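Local coordinates for protein GH5 (Bacteroidetes bacterium AC2a, PDB 4YHE) that probably hydrolyses the beta-1,4-glucosidic bonds of cellulose and related beta-glucans, as a family 5 glycoside hydrolase of the endoglucanase type, at residues M14-N19 against I326-W331; M237-S242 against P290-E295. All blocks are in the same frame, centred on the assembly; numbering follows the deposited sequence.

Contact 1 (M14-N19 against I326-W331)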
# COMPACT_ATOMS: atom_id res chain seq x y z
N MET A 14 -8.23 -10.19 1.98
CA MET A 14 -8.23 -8.74 1.84
C MET A 14 -8.88 -8.24 0.58
O MET A 14 -9.20 -7.03 0.49
CB MET A 14 -6.80 -8.20 2.01
CG MET A 14 -6.25 -8.51 3.38
SD MET A 14 -4.79 -7.57 3.88
CE MET A 14 -3.70 -7.94 2.54
N GLY A 15 -9.08 -9.13 -0.41
CA GLY A 15 -9.74 -8.83 -1.64
C GLY A 15 -9.24 -7.57 -2.35
O GLY A 15 -8.01 -7.40 -2.55
N ILE A 16 -10.19 -6.73 -2.75
CA ILE A 16 -9.92 -5.35 -3.12
C ILE A 16 -10.25 -4.48 -1.88
O ILE A 16 -11.33 -4.55 -1.30
CB ILE A 16 -10.68 -4.89 -4.38
CG1 ILE A 16 -10.29 -5.74 -5.58
CG2 ILE A 16 -10.47 -3.39 -4.64
CD1 ILE A 16 -8.81 -5.67 -5.96
N GLY A 17 -9.27 -3.71 -1.44
CA GLY A 17 -9.43 -2.77 -0.36
C GLY A 17 -9.18 -1.33 -0.82
O GLY A 17 -9.11 -1.03 -2.03
N TRP A 18 -9.09 -0.43 0.17
CA TRP A 18 -9.10 1.01 -0.09
C TRP A 18 -8.19 1.67 0.92
O TRP A 18 -8.16 1.26 2.11
CB TRP A 18 -10.53 1.50 0.05
CG TRP A 18 -10.84 2.93 -0.22
CD1 TRP A 18 -11.24 3.46 -1.39
CD2 TRP A 18 -10.89 3.99 0.74
NE1 TRP A 18 -11.51 4.81 -1.24
CE2 TRP A 18 -11.32 5.15 0.07
CE3 TRP A 18 -10.64 4.06 2.10
CZ2 TRP A 18 -11.46 6.37 0.71
CZ3 TRP A 18 -10.78 5.30 2.74
CH2 TRP A 18 -11.21 6.41 2.04
N ASN A 19 -7.40 2.64 0.44
CA ASN A 19 -6.50 3.43 1.32
C ASN A 19 -7.18 4.73 1.76
O ASN A 19 -7.67 5.52 0.92
CB ASN A 19 -5.23 3.84 0.63
CG ASN A 19 -4.20 2.74 0.58
OD1 ASN A 19 -3.29 2.69 1.41
ND2 ASN A 19 -4.32 1.87 -0.42
N ILE A 326 -3.59 -12.69 -5.35
CA ILE A 326 -3.05 -11.43 -4.85
C ILE A 326 -4.21 -10.46 -4.57
O ILE A 326 -5.09 -10.25 -5.41
CB ILE A 326 -2.10 -10.84 -5.88
CG1 ILE A 326 -0.86 -11.75 -6.00
CG2 ILE A 326 -1.62 -9.44 -5.45
CD1 ILE A 326 0.04 -11.34 -7.15
N SER A 327 -4.19 -9.89 -3.38
CA SER A 327 -5.09 -8.82 -2.98
C SER A 327 -4.47 -7.45 -3.24
O SER A 327 -3.22 -7.32 -3.42
CB SER A 327 -5.41 -8.97 -1.49
OG SER A 327 -4.24 -8.99 -0.68
N ALA A 328 -5.30 -6.42 -3.21
CA ALA A 328 -4.86 -5.07 -3.59
C ALA A 328 -5.73 -3.96 -3.00
O ALA A 328 -6.96 -4.04 -3.02
CB ALA A 328 -4.80 -4.94 -5.10
N LEU A 329 -5.07 -2.89 -2.54
CA LEU A 329 -5.78 -1.78 -1.96
C LEU A 329 -5.60 -0.52 -2.80
O LEU A 329 -4.47 -0.04 -3.04
CB LEU A 329 -5.38 -1.59 -0.49
CG LEU A 329 -5.75 -2.79 0.40
CD1 LEU A 329 -4.63 -3.81 0.53
CD2 LEU A 329 -6.17 -2.29 1.77
N TYR A 330 -6.73 -0.00 -3.27
CA TYR A 330 -6.79 1.16 -4.12
C TYR A 330 -6.33 2.43 -3.35
O TYR A 330 -6.70 2.63 -2.20
CB TYR A 330 -8.20 1.34 -4.70
CG TYR A 330 -8.31 2.63 -5.48
CD1 TYR A 330 -7.72 2.76 -6.73
CD2 TYR A 330 -8.92 3.71 -4.94
CE1 TYR A 330 -7.76 3.92 -7.45
CE2 TYR A 330 -8.96 4.91 -5.65
CZ TYR A 330 -8.37 5.01 -6.90
OH TYR A 330 -8.42 6.20 -7.59
N TRP A 331 -5.48 3.22 -3.98
CA TRP A 331 -5.05 4.50 -3.38
C TRP A 331 -6.07 5.60 -3.59
O TRP A 331 -6.29 6.06 -4.72
CB TRP A 331 -3.69 4.93 -3.93
CG TRP A 331 -3.24 6.20 -3.28
CD1 TRP A 331 -3.21 7.43 -3.86
CD2 TRP A 331 -2.72 6.37 -1.96
NE1 TRP A 331 -2.73 8.37 -2.96
CE2 TRP A 331 -2.44 7.74 -1.78
CE3 TRP A 331 -2.50 5.50 -0.89
CZ2 TRP A 331 -1.92 8.26 -0.58
CZ3 TRP A 331 -1.98 6.01 0.30
CH2 TRP A 331 -1.71 7.39 0.45
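Asn19 CG lies beside its own backbone N (chi1 -80°) and Trp331 CG anti to its N (chi1 -178°), which brings amide and indole together inside the (beta/alpha)8 barrel, where its first and eighth strands, 16-20 and 327-332, close the sheet in parallel. Asn19 CB sits 3.5 Å from Trp331 CE3, the amide and ring planes 51° apart. Asparagine suits this place because its two ends bind differently: OD1 accepts from Arg59, while ND2 also reaches Gly294 O, one strand beyond 327-332. Earlier along both strands the backbones bond directly, with Ala328 N to Gly15 O at 3.0 Å and Gly17 N to Ala328 O at 2.8 Å. Gly17 gives Leu329 room on the interior side, since a beta carbon there would collide with Leu329 CD2. Ile16, Ala328, Trp18 and Tyr330 share the outer face; helices pack on all but Trp18, which meets Phe55 and His348. Their few polar atoms are met: Trp18 NE1 by Asp332, Tyr330 OH by Phe343 O. Ile16 CD1 comes within 4.2 Å of Ala328 CB, and Trp18 CD1 lies at the edge of the Tyr330 ring. Two donors of one residue grip Tyr330 O: Asn19 N at 2.7 Å, and Asn19 ND2 at 3.1 Å from above the carbonyl plane.

Contact 2 (M237-S242 against P290-E295)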
# COMPACT_ATOMS: atom_id res chain seq x y z
N MET A 237 3.69 -11.27 5.06
CA MET A 237 3.16 -10.99 3.74
C MET A 237 4.06 -9.96 3.07
O MET A 237 4.65 -9.10 3.74
CB MET A 237 1.73 -10.42 3.79
CG MET A 237 0.79 -11.12 4.76
SD MET A 237 -0.94 -10.81 4.40
CE MET A 237 -1.01 -9.13 5.01
N VAL A 238 4.16 -10.06 1.75
CA VAL A 238 5.00 -9.15 0.96
C VAL A 238 4.08 -8.05 0.48
O VAL A 238 3.06 -8.31 -0.12
CB VAL A 238 5.70 -9.83 -0.22
CG1 VAL A 238 6.45 -8.80 -1.07
CG2 VAL A 238 6.68 -10.89 0.28
N ALA A 239 4.44 -6.82 0.82
CA ALA A 239 3.72 -5.63 0.38
C ALA A 239 4.42 -5.05 -0.82
O ALA A 239 5.64 -4.83 -0.79
CB ALA A 239 3.73 -4.59 1.49
N VAL A 240 3.65 -4.70 -1.84
CA VAL A 240 4.17 -3.99 -3.01
C VAL A 240 3.20 -2.87 -3.43
O VAL A 240 2.01 -2.86 -3.03
CB VAL A 240 4.41 -4.96 -4.20
CG1 VAL A 240 5.60 -5.87 -3.97
CG2 VAL A 240 3.20 -5.84 -4.47
N HIS A 241 3.71 -1.93 -4.24
CA HIS A 241 2.86 -0.88 -4.80
C HIS A 241 2.99 -0.91 -6.31
O HIS A 241 4.06 -1.19 -6.85
CB HIS A 241 3.24 0.52 -4.31
CG HIS A 241 3.06 0.73 -2.85
ND1 HIS A 241 3.45 1.89 -2.22
CD2 HIS A 241 2.61 -0.08 -1.87
CE1 HIS A 241 3.20 1.79 -0.93
NE2 HIS A 241 2.69 0.60 -0.69
N SER A 242 1.88 -0.63 -7.00
CA SER A 242 1.95 -0.38 -8.45
C SER A 242 1.03 0.70 -8.97
O SER A 242 -0.21 0.64 -8.83
CB SER A 242 1.74 -1.66 -9.27
OG SER A 242 1.83 -1.36 -10.66
N PRO A 290 2.00 -14.96 1.05
CA PRO A 290 1.06 -14.00 0.44
C PRO A 290 1.70 -12.70 -0.00
O PRO A 290 2.72 -12.25 0.56
CB PRO A 290 0.03 -13.72 1.55
CG PRO A 290 0.61 -14.33 2.79
CD PRO A 290 1.82 -15.12 2.49
N VAL A 291 1.06 -12.11 -1.00
CA VAL A 291 1.46 -10.82 -1.56
C VAL A 291 0.21 -9.95 -1.64
O VAL A 291 -0.84 -10.40 -2.03
CB VAL A 291 2.01 -10.94 -3.00
CG1 VAL A 291 2.44 -9.58 -3.53
CG2 VAL A 291 3.14 -11.93 -3.06
N TYR A 292 0.35 -8.68 -1.28
CA TYR A 292 -0.72 -7.73 -1.45
C TYR A 292 -0.13 -6.44 -1.98
O TYR A 292 1.00 -6.08 -1.65
CB TYR A 292 -1.52 -7.49 -0.16
CG TYR A 292 -0.77 -6.72 0.92
CD1 TYR A 292 0.11 -7.37 1.78
CD2 TYR A 292 -0.95 -5.35 1.09
CE1 TYR A 292 0.78 -6.68 2.78
CE2 TYR A 292 -0.27 -4.64 2.08
CZ TYR A 292 0.58 -5.31 2.93
OH TYR A 292 1.23 -4.65 3.91
N PHE A 293 -0.92 -5.79 -2.82
CA PHE A 293 -0.68 -4.43 -3.23
C PHE A 293 -1.22 -3.50 -2.13
O PHE A 293 -2.42 -3.27 -2.03
CB PHE A 293 -1.24 -4.14 -4.63
CG PHE A 293 -0.40 -4.74 -5.74
CD1 PHE A 293 -0.64 -6.03 -6.17
CD2 PHE A 293 0.65 -4.02 -6.31
CE1 PHE A 293 0.14 -6.60 -7.17
CE2 PHE A 293 1.48 -4.59 -7.27
CZ PHE A 293 1.22 -5.90 -7.71
N GLY A 294 -0.30 -2.95 -1.33
CA GLY A 294 -0.63 -1.91 -0.37
C GLY A 294 -1.25 -0.69 -1.02
O GLY A 294 -2.07 -0.02 -0.42
N GLU A 295 -0.81 -0.40 -2.24
CA GLU A 295 -1.34 0.66 -3.08
C GLU A 295 -1.35 0.27 -4.51
O GLU A 295 -0.36 -0.29 -5.01
CB GLU A 295 -0.48 1.92 -2.97
CG GLU A 295 -0.40 2.49 -1.59
CD GLU A 295 0.55 3.69 -1.47
OE1 GLU A 295 0.84 4.34 -2.49
OE2 GLU A 295 0.97 3.95 -0.34
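Val238, Val240 and Ser242 bind strand 291-296 through their backbones, as neighbouring parallel strands of a TIM barrel do: Val238 N meets Pro290 O at 2.9 Å, and Val240 N meets Tyr292 O at 3.0 Å. At Gly294 the chain turns a corner. Val240 O receives only a weak bond from Gly294 N, and the ladder resumes with Ser242 N to Glu295 O at 3.0 Å. A side chain on Gly294 would press tightly on His241 NE2.

Apolar contacts flank this ladder. Val240 CG2, placed between its backbone N and carbonyl carbon, lies over one face of Phe293, 3.6 Å from the ring centroid, on the helix side. Inside the barrel Ala239 is small enough for the Tyr292 ring to lie across it, Ala239 CB being 3.5 Å from Tyr292 CZ; the phenol OH bonds to Glu160.

Stacking joins His241 to Glu295, the planes 23° apart and Glu295 CD 3.2 Å above the imidazole, while His241 ND1 bonds to Glu164. Replacing His241 with an alanine would probably leave the Glu295 carboxylate without its flat neighbour and Glu164 without this partner. Glu295 OE1 also bonds to Tyr243 OH, and OE2 forms a salt bridge with Arg59. A carboxylate so held at the seventh strand's end is consistent with the nucleophile position in family 5 enzymes.

In the fold
Both contacts are buried in one eight-stranded parallel barrel, their centres about 9 Å apart. Contact 1 closes the ring between the first and last strands, 307 residues apart in sequence, and contact 2, joining the sixth and seventh, is nested within that span. Strands 291-296 and 327-332 are neighbours, probably bonded through Leu329 N to Phe293 O and Ser327 O to Phe293 N, so the two contacts share a continuous wall. Each has a largely apolar outer side and a more polar interior near the strands' C-terminal ends. There contact 1 relies on a neutral amide, whereas contact 2 stacks imidazole on carboxylate; Arg59 links them, meeting both Asn19 and Glu295.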